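Local atomic coordinates of thiosulfate sulfurtransferase (PDB entry 1YT8), a protein that probably transfers sulfane sulfur from thiosulfate to cyanide and is built from four rhodanese-like modules in a single chain. Residues E293-H298 with R363-A368; L24-V29 with T67-G72; Q253-V258 with R334-A339. One frame throughout, in Å; residues are numbered along the deposited sequence.

Contact 1: E293-H298 with R363-A368; sequences EYEAGH and RGAWSA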
# COMPACT_ATOMS: atom_id res chain seq x y z
N GLU A 293 -3.37 -18.35 1.47
CA GLU A 293 -3.01 -19.20 0.34
C GLU A 293 -1.55 -19.01 -0.01
O GLU A 293 -0.82 -19.97 -0.25
CB GLU A 293 -3.89 -18.86 -0.86
CG GLU A 293 -5.33 -19.28 -0.71
CD GLU A 293 -6.21 -18.69 -1.78
OE1 GLU A 293 -6.52 -17.48 -1.68
OE2 GLU A 293 -6.59 -19.42 -2.71
N TYR A 294 -1.12 -17.75 -0.05
CA TYR A 294 0.26 -17.42 -0.36
C TYR A 294 1.22 -18.15 0.58
O TYR A 294 2.13 -18.85 0.14
CB TYR A 294 0.48 -15.91 -0.25
CG TYR A 294 1.92 -15.48 -0.48
CD1 TYR A 294 2.41 -15.28 -1.77
CD2 TYR A 294 2.79 -15.29 0.60
CE1 TYR A 294 3.74 -14.90 -1.99
CE2 TYR A 294 4.12 -14.91 0.39
CZ TYR A 294 4.58 -14.72 -0.90
OH TYR A 294 5.89 -14.35 -1.11
N GLU A 295 1.01 -17.98 1.89
CA GLU A 295 1.88 -18.62 2.88
C GLU A 295 1.82 -20.14 2.83
O GLU A 295 2.78 -20.82 3.18
CB GLU A 295 1.53 -18.11 4.28
CG GLU A 295 2.07 -16.70 4.55
CD GLU A 295 1.65 -16.13 5.89
OE1 GLU A 295 1.78 -16.83 6.91
OE2 GLU A 295 1.19 -14.96 5.93
N ALA A 296 0.69 -20.68 2.37
CA ALA A 296 0.53 -22.13 2.27
C ALA A 296 1.43 -22.67 1.15
O ALA A 296 1.85 -23.83 1.18
CB ALA A 296 -0.92 -22.48 1.98
N GLY A 297 1.72 -21.82 0.18
CA GLY A 297 2.57 -22.21 -0.94
C GLY A 297 2.51 -21.18 -2.05
O GLY A 297 1.43 -20.81 -2.51
N HIS A 298 3.67 -20.71 -2.50
CA HIS A 298 3.74 -19.71 -3.55
C HIS A 298 4.97 -19.86 -4.42
O HIS A 298 5.92 -20.56 -4.05
CB HIS A 298 3.71 -18.31 -2.94
CG HIS A 298 4.79 -18.06 -1.93
ND1 HIS A 298 6.08 -17.74 -2.29
CD2 HIS A 298 4.77 -18.08 -0.58
CE1 HIS A 298 6.81 -17.57 -1.20
NE2 HIS A 298 6.04 -17.77 -0.15
N ARG A 363 7.16 -21.72 0.79
CA ARG A 363 6.17 -21.55 1.84
C ARG A 363 6.53 -20.52 2.90
O ARG A 363 7.70 -20.21 3.11
CB ARG A 363 5.91 -22.91 2.50
CG ARG A 363 5.76 -24.02 1.48
CD ARG A 363 5.32 -25.34 2.08
NE ARG A 363 5.37 -26.41 1.07
CZ ARG A 363 4.69 -26.40 -0.07
NH1 ARG A 363 3.89 -25.38 -0.37
NH2 ARG A 363 4.82 -27.40 -0.93
N GLY A 364 5.51 -19.98 3.56
CA GLY A 364 5.73 -18.99 4.59
C GLY A 364 5.51 -17.57 4.12
O GLY A 364 5.14 -17.33 2.97
N ALA A 365 5.75 -16.62 5.02
CA ALA A 365 5.58 -15.21 4.71
C ALA A 365 6.64 -14.72 3.73
O ALA A 365 7.71 -15.32 3.61
CB ALA A 365 5.65 -14.39 5.99
N TRP A 366 6.33 -13.64 3.02
CA TRP A 366 7.25 -13.06 2.05
C TRP A 366 8.46 -12.47 2.77
O TRP A 366 8.32 -11.80 3.79
CB TRP A 366 6.55 -11.96 1.25
CG TRP A 366 7.44 -11.23 0.27
CD1 TRP A 366 8.10 -11.77 -0.80
CD2 TRP A 366 7.74 -9.83 0.28
NE1 TRP A 366 8.79 -10.78 -1.47
CE2 TRP A 366 8.59 -9.59 -0.83
CE3 TRP A 366 7.38 -8.76 1.10
CZ2 TRP A 366 9.08 -8.31 -1.13
CZ3 TRP A 366 7.87 -7.49 0.81
CH2 TRP A 366 8.71 -7.28 -0.30
N SER A 367 9.65 -12.73 2.24
CA SER A 367 10.87 -12.19 2.84
C SER A 367 11.39 -11.08 1.93
O SER A 367 11.98 -11.34 0.88
CB SER A 367 11.93 -13.29 2.98
OG SER A 367 13.08 -12.78 3.63
N ALA A 368 11.17 -9.84 2.35
CA ALA A 368 11.60 -8.68 1.58
C ALA A 368 13.10 -8.66 1.34
O ALA A 368 13.89 -9.00 2.23
CB ALA A 368 11.17 -7.41 2.29
O HOH W 1 8.57 -17.12 1.56

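Contact 2: L24-V29 with T67-G72; sequences LALLDV and TVYDDG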
# COMPACT_ATOMS: atom_id res chain seq x y z
N LEU A 24 10.71 4.74 -14.66
CA LEU A 24 11.22 5.77 -13.77
C LEU A 24 10.64 5.58 -12.38
O LEU A 24 9.57 4.99 -12.21
CB LEU A 24 10.85 7.17 -14.29
CG LEU A 24 9.37 7.58 -14.31
CD1 LEU A 24 8.94 8.09 -12.94
CD2 LEU A 24 9.17 8.67 -15.35
N ALA A 25 11.37 6.06 -11.38
CA ALA A 25 10.91 5.99 -10.00
C ALA A 25 11.04 7.39 -9.43
O ALA A 25 12.15 7.90 -9.26
CB ALA A 25 11.77 5.00 -9.21
N LEU A 26 9.90 8.03 -9.19
CA LEU A 26 9.85 9.38 -8.62
C LEU A 26 9.51 9.17 -7.15
O LEU A 26 8.36 8.88 -6.81
CB LEU A 26 8.76 10.20 -9.31
CG LEU A 26 8.52 11.63 -8.80
CD1 LEU A 26 9.80 12.44 -8.93
CD2 LEU A 26 7.40 12.27 -9.60
N LEU A 27 10.51 9.32 -6.29
CA LEU A 27 10.31 9.07 -4.86
C LEU A 27 10.27 10.29 -3.95
O LEU A 27 11.20 11.09 -3.92
CB LEU A 27 11.40 8.13 -4.36
CG LEU A 27 11.62 6.82 -5.13
CD1 LEU A 27 12.81 6.06 -4.54
CD2 LEU A 27 10.35 5.97 -5.06
N ASP A 28 9.17 10.41 -3.20
CA ASP A 28 9.00 11.49 -2.24
C ASP A 28 9.58 10.87 -0.96
O ASP A 28 9.02 9.91 -0.43
CB ASP A 28 7.51 11.79 -2.04
CG ASP A 28 7.27 13.02 -1.18
OD1 ASP A 28 8.03 13.26 -0.22
OD2 ASP A 28 6.30 13.76 -1.47
N VAL A 29 10.70 11.40 -0.48
CA VAL A 29 11.33 10.84 0.71
C VAL A 29 10.90 11.43 2.05
O VAL A 29 11.46 11.09 3.09
CB VAL A 29 12.87 10.89 0.60
CG1 VAL A 29 13.33 10.02 -0.56
CG2 VAL A 29 13.34 12.34 0.41
N THR A 67 14.50 9.52 -9.27
CA THR A 67 14.51 10.95 -8.97
C THR A 67 13.84 11.14 -7.61
O THR A 67 12.65 10.88 -7.45
CB THR A 67 13.74 11.76 -10.04
OG1 THR A 67 14.34 11.56 -11.33
CG2 THR A 67 13.77 13.25 -9.70
N VAL A 68 14.62 11.58 -6.62
CA VAL A 68 14.10 11.80 -5.28
C VAL A 68 13.79 13.28 -5.03
O VAL A 68 14.36 14.16 -5.68
CB VAL A 68 15.10 11.32 -4.19
CG1 VAL A 68 15.34 9.82 -4.32
CG2 VAL A 68 16.42 12.07 -4.33
N TYR A 69 12.89 13.55 -4.09
CA TYR A 69 12.55 14.94 -3.79
C TYR A 69 11.90 15.08 -2.42
O TYR A 69 11.43 14.11 -1.83
CB TYR A 69 11.61 15.50 -4.86
CG TYR A 69 10.15 15.09 -4.70
CD1 TYR A 69 9.27 15.84 -3.91
CD2 TYR A 69 9.66 13.92 -5.29
CE1 TYR A 69 7.94 15.44 -3.72
CE2 TYR A 69 8.33 13.51 -5.10
CZ TYR A 69 7.48 14.27 -4.31
OH TYR A 69 6.18 13.86 -4.10
N ASP A 70 11.89 16.31 -1.93
CA ASP A 70 11.24 16.67 -0.67
C ASP A 70 10.83 18.12 -0.89
O ASP A 70 10.80 18.58 -2.03
CB ASP A 70 12.18 16.54 0.54
CG ASP A 70 13.46 17.35 0.41
OD1 ASP A 70 13.51 18.32 -0.37
OD2 ASP A 70 14.43 17.00 1.12
N ASP A 71 10.50 18.84 0.17
CA ASP A 71 10.12 20.23 -0.01
C ASP A 71 11.09 21.17 0.69
O ASP A 71 10.68 22.14 1.31
CB ASP A 71 8.68 20.46 0.47
CG ASP A 71 8.12 21.80 0.01
OD1 ASP A 71 8.45 22.23 -1.11
OD2 ASP A 71 7.34 22.41 0.76
N GLY A 72 12.38 20.85 0.59
CA GLY A 72 13.41 21.69 1.19
C GLY A 72 13.96 21.26 2.54
O GLY A 72 14.83 21.94 3.09

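Contact 3: Q253-V258 with R334-A339; sequences QRARAV and RANMSA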
# COMPACT_ATOMS: atom_id res chain seq x y z
N GLN A 253 -13.65 -18.38 -17.29
CA GLN A 253 -13.87 -18.10 -18.70
C GLN A 253 -14.24 -16.64 -18.89
O GLN A 253 -13.74 -15.98 -19.80
CB GLN A 253 -14.98 -19.01 -19.25
CG GLN A 253 -15.23 -18.84 -20.73
CD GLN A 253 -15.99 -20.01 -21.33
OE1 GLN A 253 -15.53 -21.16 -21.28
NE2 GLN A 253 -17.17 -19.74 -21.88
N ARG A 254 -15.11 -16.13 -18.02
CA ARG A 254 -15.54 -14.73 -18.09
C ARG A 254 -14.38 -13.78 -17.80
O ARG A 254 -14.20 -12.78 -18.49
CB ARG A 254 -16.65 -14.47 -17.06
CG ARG A 254 -17.92 -15.28 -17.26
CD ARG A 254 -18.78 -14.73 -18.38
NE ARG A 254 -20.14 -15.27 -18.32
CZ ARG A 254 -21.15 -14.84 -19.06
NH1 ARG A 254 -20.98 -13.84 -19.92
NH2 ARG A 254 -22.35 -15.39 -18.93
N ALA A 255 -13.59 -14.11 -16.78
CA ALA A 255 -12.44 -13.30 -16.38
C ALA A 255 -11.39 -13.23 -17.48
O ALA A 255 -10.85 -12.16 -17.77
CB ALA A 255 -11.82 -13.85 -15.10
N ARG A 256 -11.08 -14.38 -18.08
CA ARG A 256 -10.09 -14.41 -19.15
C ARG A 256 -10.54 -13.52 -20.31
O ARG A 256 -9.72 -12.86 -20.95
CB ARG A 256 -9.88 -15.85 -19.63
CG ARG A 256 -8.93 -16.00 -20.82
CD ARG A 256 -7.58 -15.31 -20.59
NE ARG A 256 -6.66 -15.54 -21.70
CZ ARG A 256 -5.94 -16.65 -21.85
NH1 ARG A 256 -6.02 -17.63 -20.96
NH2 ARG A 256 -5.15 -16.78 -22.91
N ALA A 257 -11.84 -13.49 -20.57
CA ALA A 257 -12.37 -12.66 -21.65
C ALA A 257 -12.17 -11.17 -21.32
O ALA A 257 -11.84 -10.37 -22.20
CB ALA A 257 -13.85 -12.95 -21.87
N VAL A 258 -12.36 -10.81 -20.06
CA VAL A 258 -12.17 -9.43 -19.63
C VAL A 258 -10.70 -9.04 -19.79
O VAL A 258 -10.38 -7.96 -20.29
CB VAL A 258 -12.60 -9.23 -18.16
CG1 VAL A 258 -12.31 -7.80 -17.71
CG2 VAL A 258 -14.09 -9.53 -18.02
N ARG A 334 -8.89 -14.44 -10.38
CA ARG A 334 -8.26 -13.33 -9.66
C ARG A 334 -7.17 -12.58 -10.40
O ARG A 334 -7.20 -11.34 -10.45
CB ARG A 334 -7.77 -13.83 -8.31
CG ARG A 334 -8.92 -14.26 -7.40
CD ARG A 334 -8.44 -14.77 -6.06
NE ARG A 334 -7.83 -16.08 -6.16
CZ ARG A 334 -7.53 -16.85 -5.12
NH1 ARG A 334 -7.78 -16.43 -3.89
NH2 ARG A 334 -6.98 -18.04 -5.31
N ALA A 335 -6.20 -13.30 -10.95
CA ALA A 335 -5.12 -12.66 -11.68
C ALA A 335 -5.66 -11.98 -12.94
O ALA A 335 -5.29 -10.85 -13.25
CB ALA A 335 -4.05 -13.68 -12.04
N ASN A 336 -6.55 -12.66 -13.67
CA ASN A 336 -7.12 -12.07 -14.88
C ASN A 336 -7.87 -10.78 -14.60
O ASN A 336 -7.69 -9.79 -15.32
CB ASN A 336 -8.08 -13.05 -15.58
CG ASN A 336 -7.35 -14.11 -16.41
OD1 ASN A 336 -6.38 -13.81 -17.11
ND2 ASN A 336 -7.84 -15.34 -16.34
N MSE A 337 -8.71 -10.77 -13.57
CA MSE A 337 -9.47 -9.58 -13.23
C MSE A 337 -8.56 -8.44 -12.76
O MSE A 337 -8.70 -7.30 -13.22
CB MSE A 337 -10.52 -9.87 -12.15
CG MSE A 337 -11.72 -10.70 -12.61
SE MSE A 337 -12.59 -10.11 -14.25
CE MSE A 337 -13.13 -8.31 -13.72
N SER A 338 -7.63 -8.74 -11.87
CA SER A 338 -6.72 -7.72 -11.36
C SER A 338 -5.87 -7.14 -12.49
O SER A 338 -5.64 -5.93 -12.55
CB SER A 338 -5.81 -8.31 -10.27
OG SER A 338 -6.56 -8.71 -9.14
N ALA A 339 -5.42 -8.01 -13.39
CA ALA A 339 -4.61 -7.58 -14.53
C ALA A 339 -5.42 -6.66 -15.45
O ALA A 339 -4.89 -5.67 -15.96
CB ALA A 339 -4.12 -8.79 -15.31
O HOH W 2 -6.64 -17.57 -18.05

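Contact 1: E293-H298 with R363-A368
The amide of G364 closes on the carbonyl oxygen of E295 near the end of helix 291-296: G364 N to E295 O is 2.9 Å, almost straight at 172°, and it meets an oxygen lone pair in the carbonyl plane. The return contact is softer. G364 O receives a weak bond from H298 NE2 at 3.3 Å and a CA-H...O contact from E295 CA at 3.5 Å. G364 is thus held at its backbone N-H and its C=O, which belong to successive peptide groups. G364 O lies at the edge of the imidazole, near its plane. Water 1 also lies at that edge, and it ties H298 NE2 to A365 O, to which it donates. H298 reaches this loop because chi1 of 56° sets CG between the backbone N and the carbonyl carbon; its ring then lies over one face of Y294, with CD2 above the middle of the phenol. Y294, its CG trans to the backbone N (chi1 177°), passes obliquely by W366: Y294 CE2 is 3.9 Å from W366 CB, while the hydroxyl, bonded to S302 O, approaches W366 CD1 at 3.4 Å. E295 lays its CG alongside the G364-A365 peptide. R363 extends along the helix end to make a weak bond from NH1 to A296 O at 3.0 Å, and it has a second weak partner in F360 O. Residues 363-368 belong to the loop running from strand 348-352 to strand 378-379, pressed here on the C-terminal end of helix 291-296; behind them, Y294 packs on strands 283-287 and 303-304, and W366 touches R303.

Contact 2: L24-V29 with T67-G72
Four backbone hydrogen bonds zip residues 25-29 to 67-69 in parallel register, alternating between the two strands: T67 N to A25 O (2.9 Å), L27 N to T67 O, Y69 N to L27 O, and V29 N to Y69 O (3.1 Å). CA-H...O contacts fill in between them, among them V68 CA to L27 O at 3.3 Å. The strand axes are 4.8 Å apart and inclined by 17°, the shallow twist of neighbouring parallel strands.

The polar side-chain link is Y69 OH to D28 OD2, short at 2.6 Å but weak in geometry; the same carboxylate oxygen forms a salt bridge with R30, its stronger partner. Carboxylate and phenol planes are 53° apart. Y69 has chi1 of 79°, with CG between its backbone N and carbonyl carbon, and this folds the ring back over the neighbouring strand, where D28 CA makes a CH-pi contact 3.9 Å from the ring centroid, over one face.

Apolar packing follows the two sheet faces. On the side of L26, D28, T67 and Y69, L26 CD1 meets Y69 CD2 at 3.9 Å and T67 CG2 at 4.1 Å. On the side of L27 and V68, L27 CB touches V68 CG1, while V29 CG1 leans on V68 CB.

Beyond the pair, D70 OD1 accepts from G72 N in an Asx turn, and D70 OD2 from A76 N at the start of helix 75-85. Strands 25-28 and 66-69 lie inside the five-stranded parallel sheet, flanked by 44-45 and 91-94 respectively; T67 packs on I14 of helix 11-20, whereas V68 and V29 pack on helix 75-85.

Contact 3: Q253-V258 with R334-A339
A255 and N336 meet CB to CB at 3.9 Å where the two helices come closest, and the selenomethionine M337 lies beside them. Its chain bends twice (chi2 -49°, chi3 -60°), curling the tip back toward helix 245-262. SE thereby rests 3.8 Å from A255 CA and 4.0 Å from V258 CB, one turn further on, while CE reaches V258 CG1. N336 extends its amide across the backbone of R256, ND2 being 3.7 Å from R256 CA. The amide is held at both ends: ND2 donates to G332 O and OD1 accepts from R266. R256 bends at CG and crosses the asparagine obliquely, its guanidinium inclined to the amide plane. Water 2 joins the two by accepting from R256 NH1 and N336 ND2, and R256 NE is paired with D260. The axes run 8.0 Å apart at 29° for these short segments, consistent with the small A255 at the closest point. Helix 245-262 packs here on helix 334-344 of a rhodanese-like alpha/beta fold; helix 334-344 follows strand 324-328, and the intervening loop with D329-D331 probably occupies the place of the catalytic-cysteine loop of active rhodaneses.

How the contacts relate
Contacts 1 and 3 meet directly: E293 OE1 of 293-298 forms a salt bridge with R334 NH1 of 334-339 at 2.8 Å, although their centres are 23 Å apart. Along the chain their segments alternate, and both involve the fold built on the sheet of strands 265-267, 283-287, 303-304, 324-328 and 348-352. Contact 2 belongs to the first module and touches neither, its nearest atoms lying about 14 Å from contact 1 and about 18 Å from contact 3. None of the three lines the sulfite pocket, formed by C193-R198 with Q312, which shares the 268-358 rhodanese-like range with residues 293-298. R334 NH1 also forms a salt bridge with E173 OE2, linking the third rhodanese-like range to the second.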